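Side-chain contacts in RNA-dependent RNA Polymerase (Bombyx mori cytoplasmic polyhedrosis virus, PDB 6TZ0), which synthesises viral RNA inside the particle, transcribing the double-stranded genome into plus strands and probably also copying plus strands into minus strands during replication: residues 458-463 with 938-943; 501-506 with 565-570; 509-512 with 518-521. One frame throughout, in Å; residues are numbered along the deposited sequence.

Interaction 1. Residues 458-463 with 938-943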
loop_
_atom_site.group_PDB
_atom_site.type_symbol
_atom_site.label_atom_id
_atom_site.label_comp_id
_atom_site.label_asym_id
_atom_site.label_seq_id
_atom_site.Cartn_x
_atom_site.Cartn_y
_atom_site.Cartn_z
ATOM N N ARG A 458 6.912 16.756 19.599
ATOM C CA ARG A 458 7.167 16.891 21.026
ATOM C C ARG A 458 6.732 15.668 21.812
ATOM O O ARG A 458 7.139 15.513 22.966
ATOM C CB ARG A 458 6.453 18.122 21.576
ATOM C CG ARG A 458 4.956 17.969 21.670
ATOM C CD ARG A 458 4.291 19.241 22.136
ATOM N NE ARG A 458 4.308 20.269 21.101
ATOM C CZ ARG A 458 3.860 21.508 21.265
ATOM N NH1 ARG A 458 3.342 21.875 22.426
ATOM N NH2 ARG A 458 3.920 22.374 20.266
ATOM N N GLU A 459 5.920 14.795 21.222
ATOM C CA GLU A 459 5.429 13.609 21.904
ATOM C C GLU A 459 5.863 12.328 21.206
ATOM O O GLU A 459 5.213 11.293 21.362
ATOM C CB GLU A 459 3.908 13.672 22.041
ATOM C CG GLU A 459 3.142 13.721 20.740
ATOM C CD GLU A 459 1.651 13.801 20.970
ATOM O OE1 GLU A 459 1.238 13.910 22.142
ATOM O OE2 GLU A 459 0.889 13.729 19.985
ATOM N N TYR A 460 6.965 12.379 20.459
ATOM C CA TYR A 460 7.509 11.180 19.833
ATOM C C TYR A 460 8.040 10.193 20.865
ATOM O O TYR A 460 8.002 8.981 20.634
ATOM C CB TYR A 460 8.607 11.569 18.844
ATOM C CG TYR A 460 9.286 10.408 18.161
ATOM C CD1 TYR A 460 8.640 9.685 17.172
ATOM C CD2 TYR A 460 10.584 10.049 18.494
ATOM C CE1 TYR A 460 9.262 8.626 16.545
ATOM C CE2 TYR A 460 11.217 8.999 17.869
ATOM C CZ TYR A 460 10.549 8.290 16.901
ATOM O OH TYR A 460 11.173 7.238 16.284
ATOM N N ARG A 461 8.512 10.682 22.007
ATOM C CA ARG A 461 9.065 9.846 23.059
ATOM C C ARG A 461 8.075 9.581 24.182
ATOM O O ARG A 461 8.459 9.018 25.208
ATOM C CB ARG A 461 10.321 10.491 23.637
ATOM C CG ARG A 461 11.430 10.742 22.642
ATOM C CD ARG A 461 12.101 9.474 22.178
ATOM N NE ARG A 461 13.230 9.770 21.306
ATOM C CZ ARG A 461 13.973 8.857 20.697
ATOM N NH1 ARG A 461 13.716 7.573 20.859
ATOM N NH2 ARG A 461 14.973 9.235 19.925
ATOM N N THR A 462 6.823 9.978 24.020
ATOM C CA THR A 462 5.812 9.890 25.063
ATOM C C THR A 462 4.986 8.632 24.880
ATOM O O THR A 462 4.453 8.410 23.787
ATOM C CB THR A 462 4.908 11.115 25.020
ATOM O OG1 THR A 462 5.696 12.290 25.230
ATOM C CG2 THR A 462 3.843 11.041 26.089
ATOM N N PRO A 463 4.856 7.792 25.911
ATOM C CA PRO A 463 4.172 6.502 25.728
ATOM C C PRO A 463 2.666 6.606 25.537
ATOM O O PRO A 463 2.065 5.657 25.023
ATOM C CB PRO A 463 4.512 5.744 27.017
ATOM C CG PRO A 463 5.714 6.419 27.551
ATOM C CD PRO A 463 5.563 7.854 27.199
ATOM N N GLU A 938 14.140 17.635 13.032
ATOM C CA GLU A 938 15.526 17.167 13.019
ATOM C C GLU A 938 15.993 16.570 14.340
ATOM O O GLU A 938 17.049 15.933 14.364
ATOM C CB GLU A 938 16.478 18.303 12.666
ATOM C CG GLU A 938 16.397 18.767 11.251
ATOM C CD GLU A 938 17.375 19.878 10.965
ATOM O OE1 GLU A 938 18.046 20.341 11.911
ATOM O OE2 GLU A 938 17.470 20.300 9.794
ATOM N N GLN A 939 15.258 16.762 15.431
ATOM C CA GLN A 939 15.696 16.306 16.736
ATOM C C GLN A 939 15.213 14.902 17.063
ATOM O O GLN A 939 15.109 14.560 18.243
ATOM C CB GLN A 939 15.219 17.274 17.817
ATOM C CG GLN A 939 15.593 18.712 17.559
ATOM C CD GLN A 939 17.040 18.870 17.188
ATOM O OE1 GLN A 939 17.364 19.277 16.077
ATOM N NE2 GLN A 939 17.926 18.520 18.105
ATOM N N LEU A 940 14.908 14.083 16.057
ATOM C CA LEU A 940 14.273 12.798 16.310
ATOM C C LEU A 940 15.137 11.594 15.984
ATOM O O LEU A 940 14.794 10.489 16.396
ATOM C CB LEU A 940 12.958 12.682 15.532
ATOM C CG LEU A 940 11.848 13.663 15.906
ATOM C CD1 LEU A 940 10.604 13.353 15.107
ATOM C CD2 LEU A 940 11.561 13.644 17.385
ATOM N N GLY A 941 16.234 11.766 15.253
ATOM C CA GLY A 941 17.165 10.676 15.032
ATOM C C GLY A 941 18.368 11.128 14.238
ATOM O O GLY A 941 18.207 11.917 13.303
ATOM N N LYS A 942 19.562 10.637 14.597
ATOM C CA LYS A 942 20.852 11.027 14.010
ATOM C C LYS A 942 21.066 12.540 14.099
ATOM O O LYS A 942 21.035 13.268 13.108
ATOM C CB LYS A 942 21.003 10.529 12.567
ATOM C CG LYS A 942 21.162 9.033 12.430
ATOM C CD LYS A 942 22.516 8.569 12.928
ATOM C CE LYS A 942 22.705 7.085 12.652
ATOM N NZ LYS A 942 24.010 6.573 13.148
ATOM N N LEU A 943 21.248 12.987 15.339
ATOM C CA LEU A 943 21.471 14.397 15.629
ATOM C C LEU A 943 22.754 14.913 14.987
ATOM O O LEU A 943 23.797 14.257 15.019
ATOM C CB LEU A 943 21.554 14.607 17.137
ATOM C CG LEU A 943 20.329 14.285 17.975
ATOM C CD1 LEU A 943 20.653 14.471 19.436
ATOM C CD2 LEU A 943 19.178 15.165 17.571
#
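L940 sets one methyl, CD2, against the flank of Y460: it lies 3.9 Å from Y460 CD2 and equally near Y460 CB, so both the ring and its stem take part. The two side chains meet at a slant. With Y460 CG anti to the backbone N (chi1 178°), the ring swings across to L940. The other meeting is polar and looser: R461 NH2 stands 3.7 Å from L940 O, too distant to count as a hydrogen bond. R461 bends at chi2 (-71°), folding its guanidinium back so that Y460 CE2 sits 3.9 Å above the centre of one face.

Y460 and R461 are the two middle residues of a type I beta turn, E459 to T462, which offers both side chains from one short loop of the central polymerase region. L940 comes from the C-terminal region, which in reovirus-family polymerases forms the bracelet around the catalytic core, so the contact is a seam between the two.

D414 organises the next shell: one carboxylate oxygen bonds Y460 OH, the other forms a salt bridge with R461 NH2. Tyrosine suits this place because its ring serves the apolar neighbour and its hydroxyl reaches the acid. R461 NH1 also bonds G580 O. L418 and Q453 pack on L940, while R465 holds the turn through the carbonyls of E459 and Y460. Farther out, N64 and N170 of the neighbouring viral structural protein 4 chain bond R458 and T462.

Interaction 2. Residues 501-506 with 565-570; sequences FMPYTI and TFVLDV
I506 and V570 meet methyl to methyl, tip to tip, with I506 CG2 3.7 Å from V570 CG1. The torsion of I506 (chi1 -70°) splits its branches: CG2 lies anti to the backbone N and reaches V570, while CG1 carries CD1 to V567, 4.1 Å from V567 CG1 and about as far from the V567 carbonyl oxygen. Both valines hold CG1 anti to N, the usual helical choice, and both use that methyl here. One turn apart, they offer I506 two neighbouring footholds. P503, a turn before I506, adds its ring, CG standing 4.3 Å from V567 CG1; a proline is tolerated early in helix 501-508, where its missing N-H costs little.

The segments 501-506 and 565-570 run at 83° to each other, their axes 10.1 Å apart at closest approach, so each gives the other just a small patch. C609 of helix 604-614 and I404 of helix 401-409 extend the core around the valines. Between the segments the side chains meet through aliphatic carbon alone, which implies that the fit there rests on shape and burial from water, with the Y563 hydroxyl, bonded to P503 O, adding one directed bond between the helices.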
loop_
_atom_site.group_PDB
_atom_site.type_symbol
_atom_site.label_atom_id
_atom_site.label_comp_id
_atom_site.label_asym_id
_atom_site.label_seq_id
_atom_site.Cartn_x
_atom_site.Cartn_y
_atom_site.Cartn_z
ATOM N N PHE A 501 6.006 -0.982 12.493
ATOM C CA PHE A 501 7.259 -0.690 11.814
ATOM C C PHE A 501 8.356 -1.671 12.204
ATOM O O PHE A 501 9.137 -2.103 11.350
ATOM C CB PHE A 501 7.688 0.744 12.092
ATOM C CG PHE A 501 8.904 1.156 11.337
ATOM C CD1 PHE A 501 8.846 1.333 9.967
ATOM C CD2 PHE A 501 10.100 1.384 11.991
ATOM C CE1 PHE A 501 9.960 1.712 9.263
ATOM C CE2 PHE A 501 11.214 1.761 11.290
ATOM C CZ PHE A 501 11.145 1.927 9.925
ATOM N N MET A 502 8.442 -2.027 13.481
ATOM C CA MET A 502 9.435 -3.012 13.899
ATOM C C MET A 502 9.133 -4.446 13.445
ATOM O O MET A 502 10.100 -5.157 13.119
ATOM C CB MET A 502 9.642 -2.911 15.420
ATOM C CG MET A 502 10.758 -3.784 15.983
ATOM S SD MET A 502 12.399 -3.460 15.322
ATOM C CE MET A 502 12.825 -1.961 16.187
ATOM N N PRO A 503 7.875 -4.940 13.379
ATOM C CA PRO A 503 7.659 -6.213 12.660
ATOM C C PRO A 503 8.065 -6.181 11.194
ATOM O O PRO A 503 8.606 -7.172 10.684
ATOM C CB PRO A 503 6.156 -6.450 12.830
ATOM C CG PRO A 503 5.841 -5.817 14.092
ATOM C CD PRO A 503 6.674 -4.600 14.172
ATOM N N TYR A 504 7.840 -5.054 10.515
ATOM C CA TYR A 504 8.315 -4.879 9.147
ATOM C C TYR A 504 9.832 -4.916 9.065
ATOM O O TYR A 504 10.396 -5.549 8.168
ATOM C CB TYR A 504 7.784 -3.563 8.576
ATOM C CG TYR A 504 8.443 -3.159 7.283
ATOM C CD1 TYR A 504 8.201 -3.850 6.110
ATOM C CD2 TYR A 504 9.319 -2.084 7.242
ATOM C CE1 TYR A 504 8.811 -3.485 4.933
ATOM C CE2 TYR A 504 9.940 -1.717 6.076
ATOM C CZ TYR A 504 9.678 -2.419 4.923
ATOM O OH TYR A 504 10.289 -2.048 3.755
ATOM N N THR A 505 10.507 -4.247 9.996
ATOM C CA THR A 505 11.963 -4.191 9.983
ATOM C C THR A 505 12.570 -5.560 10.262
ATOM O O THR A 505 13.586 -5.929 9.665
ATOM C CB THR A 505 12.426 -3.158 11.007
ATOM O OG1 THR A 505 11.845 -1.892 10.684
ATOM C CG2 THR A 505 13.930 -3.019 11.022
ATOM N N ILE A 506 11.931 -6.344 11.128
ATOM C CA ILE A 506 12.428 -7.685 11.415
ATOM C C ILE A 506 12.201 -8.614 10.229
ATOM O O ILE A 506 13.129 -9.288 9.769
ATOM C CB ILE A 506 11.785 -8.227 12.701
ATOM C CG1 ILE A 506 12.324 -7.468 13.912
ATOM C CG2 ILE A 506 11.985 -9.720 12.822
ATOM C CD1 ILE A 506 11.608 -7.780 15.183
ATOM N N THR A 565 4.948 -15.174 16.329
ATOM C CA THR A 565 5.934 -16.010 17.021
ATOM C C THR A 565 7.344 -15.772 16.497
ATOM O O THR A 565 8.298 -15.695 17.278
ATOM C CB THR A 565 5.597 -17.490 16.880
ATOM O OG1 THR A 565 5.565 -17.838 15.494
ATOM C CG2 THR A 565 4.278 -17.801 17.495
ATOM N N PHE A 566 7.488 -15.670 15.176
ATOM C CA PHE A 566 8.778 -15.382 14.556
ATOM C C PHE A 566 9.294 -14.005 14.958
ATOM O O PHE A 566 10.483 -13.844 15.291
ATOM C CB PHE A 566 8.619 -15.514 13.041
ATOM C CG PHE A 566 9.806 -15.082 12.248
ATOM C CD1 PHE A 566 10.965 -15.828 12.235
ATOM C CD2 PHE A 566 9.737 -13.942 11.460
ATOM C CE1 PHE A 566 12.053 -15.418 11.484
ATOM C CE2 PHE A 566 10.813 -13.532 10.712
ATOM C CZ PHE A 566 11.970 -14.269 10.720
ATOM N N VAL A 567 8.402 -13.011 14.972
ATOM C CA VAL A 567 8.775 -11.659 15.372
ATOM C C VAL A 567 9.182 -11.617 16.841
ATOM O O VAL A 567 10.166 -10.965 17.201
ATOM C CB VAL A 567 7.621 -10.689 15.054
ATOM C CG1 VAL A 567 7.869 -9.319 15.630
ATOM C CG2 VAL A 567 7.470 -10.566 13.568
ATOM N N LEU A 568 8.479 -12.356 17.702
ATOM C CA LEU A 568 8.829 -12.358 19.118
ATOM C C LEU A 568 10.107 -13.137 19.397
ATOM O O LEU A 568 10.841 -12.781 20.321
ATOM C CB LEU A 568 7.675 -12.901 19.954
ATOM C CG LEU A 568 6.483 -11.961 20.096
ATOM C CD1 LEU A 568 5.351 -12.643 20.829
ATOM C CD2 LEU A 568 6.902 -10.711 20.818
ATOM N N ASP A 569 10.414 -14.161 18.593
ATOM C CA ASP A 569 11.697 -14.852 18.719
ATOM C C ASP A 569 12.860 -13.925 18.394
ATOM O O ASP A 569 13.830 -13.829 19.165
ATOM C CB ASP A 569 11.744 -16.069 17.799
ATOM C CG ASP A 569 10.885 -17.204 18.283
ATOM O OD1 ASP A 569 10.671 -17.309 19.506
ATOM O OD2 ASP A 569 10.436 -18.007 17.441
ATOM N N VAL A 570 12.769 -13.222 17.261
ATOM C CA VAL A 570 13.843 -12.308 16.879
ATOM C C VAL A 570 13.932 -11.144 17.862
ATOM O O VAL A 570 15.026 -10.698 18.218
ATOM C CB VAL A 570 13.638 -11.816 15.437
ATOM C CG1 VAL A 570 14.752 -10.884 15.026
ATOM C CG2 VAL A 570 13.569 -12.978 14.495
#

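Interaction 3. Residues 509-512 with 518-521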
loop_
_atom_site.group_PDB
_atom_site.type_symbol
_atom_site.label_atom_id
_atom_site.label_comp_id
_atom_site.label_asym_id
_atom_site.label_seq_id
_atom_site.Cartn_x
_atom_site.Cartn_y
_atom_site.Cartn_z
ATOM N N GLN A 509 14.466 -8.441 6.935
ATOM C CA GLN A 509 15.847 -8.892 6.904
ATOM C C GLN A 509 16.005 -10.286 6.318
ATOM O O GLN A 509 17.118 -10.649 5.929
ATOM C CB GLN A 509 16.439 -8.865 8.308
ATOM C CG GLN A 509 16.391 -7.515 8.974
ATOM C CD GLN A 509 17.161 -6.454 8.229
ATOM O OE1 GLN A 509 18.233 -6.706 7.687
ATOM N NE2 GLN A 509 16.613 -5.249 8.200
ATOM N N ILE A 510 14.928 -11.070 6.229
ATOM C CA ILE A 510 15.037 -12.440 5.731
ATOM C C ILE A 510 15.183 -12.490 4.217
ATOM O O ILE A 510 15.574 -13.528 3.673
ATOM C CB ILE A 510 13.828 -13.264 6.224
ATOM C CG1 ILE A 510 14.132 -14.766 6.220
ATOM C CG2 ILE A 510 12.612 -13.005 5.370
ATOM C CD1 ILE A 510 13.148 -15.605 6.981
ATOM N N TYR A 511 14.918 -11.381 3.517
ATOM C CA TYR A 511 15.116 -11.357 2.073
ATOM C C TYR A 511 16.584 -11.426 1.690
ATOM O O TYR A 511 16.904 -11.873 0.586
ATOM C CB TYR A 511 14.526 -10.099 1.447
ATOM C CG TYR A 511 13.043 -9.922 1.616
ATOM C CD1 TYR A 511 12.160 -10.834 1.082
ATOM C CD2 TYR A 511 12.525 -8.784 2.210
ATOM C CE1 TYR A 511 10.804 -10.665 1.205
ATOM C CE2 TYR A 511 11.167 -8.603 2.330
ATOM C CZ TYR A 511 10.314 -9.551 1.825
ATOM O OH TYR A 511 8.961 -9.387 1.931
ATOM N N ASP A 512 17.476 -10.995 2.569
ATOM C CA ASP A 512 18.906 -11.056 2.325
ATOM C C ASP A 512 19.515 -12.388 2.729
ATOM O O ASP A 512 20.738 -12.536 2.671
ATOM C CB ASP A 512 19.611 -9.930 3.077
ATOM C CG ASP A 512 19.225 -8.566 2.562
ATOM O OD1 ASP A 512 18.890 -8.454 1.365
ATOM O OD2 ASP A 512 19.250 -7.604 3.356
ATOM N N ALA A 518 10.738 -12.490 -4.645
ATOM C CA ALA A 518 10.829 -11.930 -5.987
ATOM C C ALA A 518 11.062 -10.421 -5.990
ATOM O O ALA A 518 10.910 -9.785 -7.037
ATOM C CB ALA A 518 9.569 -12.276 -6.780
ATOM N N GLN A 519 11.443 -9.834 -4.849
ATOM C CA GLN A 519 11.650 -8.387 -4.781
ATOM C C GLN A 519 12.854 -7.909 -5.579
ATOM O O GLN A 519 12.883 -6.746 -5.991
ATOM C CB GLN A 519 11.832 -7.916 -3.338
ATOM C CG GLN A 519 10.583 -7.882 -2.507
ATOM C CD GLN A 519 10.817 -7.275 -1.148
ATOM O OE1 GLN A 519 11.947 -6.956 -0.784
ATOM N NE2 GLN A 519 9.741 -7.089 -0.392
ATOM N N GLY A 520 13.850 -8.761 -5.790
ATOM C CA GLY A 520 15.069 -8.304 -6.421
ATOM C C GLY A 520 14.994 -8.085 -7.908
ATOM O O GLY A 520 15.925 -7.515 -8.484
ATOM N N LYS A 521 13.910 -8.514 -8.559
ATOM C CA LYS A 521 13.808 -8.490 -10.019
ATOM C C LYS A 521 12.504 -7.807 -10.434
ATOM O O LYS A 521 11.492 -8.468 -10.677
ATOM C CB LYS A 521 13.912 -9.912 -10.583
ATOM C CG LYS A 521 15.282 -10.544 -10.390
ATOM C CD LYS A 521 15.350 -11.956 -10.937
ATOM C CE LYS A 521 16.717 -12.570 -10.663
ATOM N NZ LYS A 521 16.814 -13.982 -11.122
#
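Y511 and Q519 are brought together by matching first torsions: each has CG anti to its own carbonyl carbon (chi1 -61° and -74°). Beyond CG the glutamine chain is extended and so delivers its amide to the tyrosine at full length. The side chains cross at about a right angle, and the amide is tilted 38° from the ring plane, so this is not a parallel stack.

As modelled, Q519 OE1 lies over one face of the ring, 3.5 Å above its plane and displaced toward the rim on the CD2 and CE2 side. The amide nitrogen takes the phenol end, with Q519 NE2 3.4 Å from both Y511 CZ and Y511 OH. Its angle to the hydroxyl is too poor for a hydrogen bond, so the contact is van der Waals packing of a flat polar group on an aromatic one. Glutamine fits here because it gives the length of a long chain and a flat end without a charge.

Q519 follows A518 in a type I beta turn that ends at K521. T646 and T649 of helix 644-665 also touch Y511. A518 is bonded through its backbone to I677, and Q519 rests on L678, just ahead of the metal-binding aspartates D680 and D681. This loop, lying in sequence between R485, which binds UTP, and D547 of motif A, is consistent with the priming loop of reovirus-family polymerases.

Interactions 2 and 3 touch at one point: the centres are 16 Å apart, and F566 CZ of the 565-570 helix packs 4.1 Å from I510 CD1 in 509-512, the segment that follows helix 501-508. Interaction 1 stands apart, its nearest atoms about 7 Å from interaction 2 and about 14 Å from interaction 3. It joins distant parts of the sequence and faces viral structural protein 4, whereas the other two lie within the catalytic region. Interaction 3 comes near the active site: the side chain of Q519 is about 11 Å from that of D681, and that of Y511 about 12 Å from that of D680. Interactions 1 and 2 are away from the annotated sites.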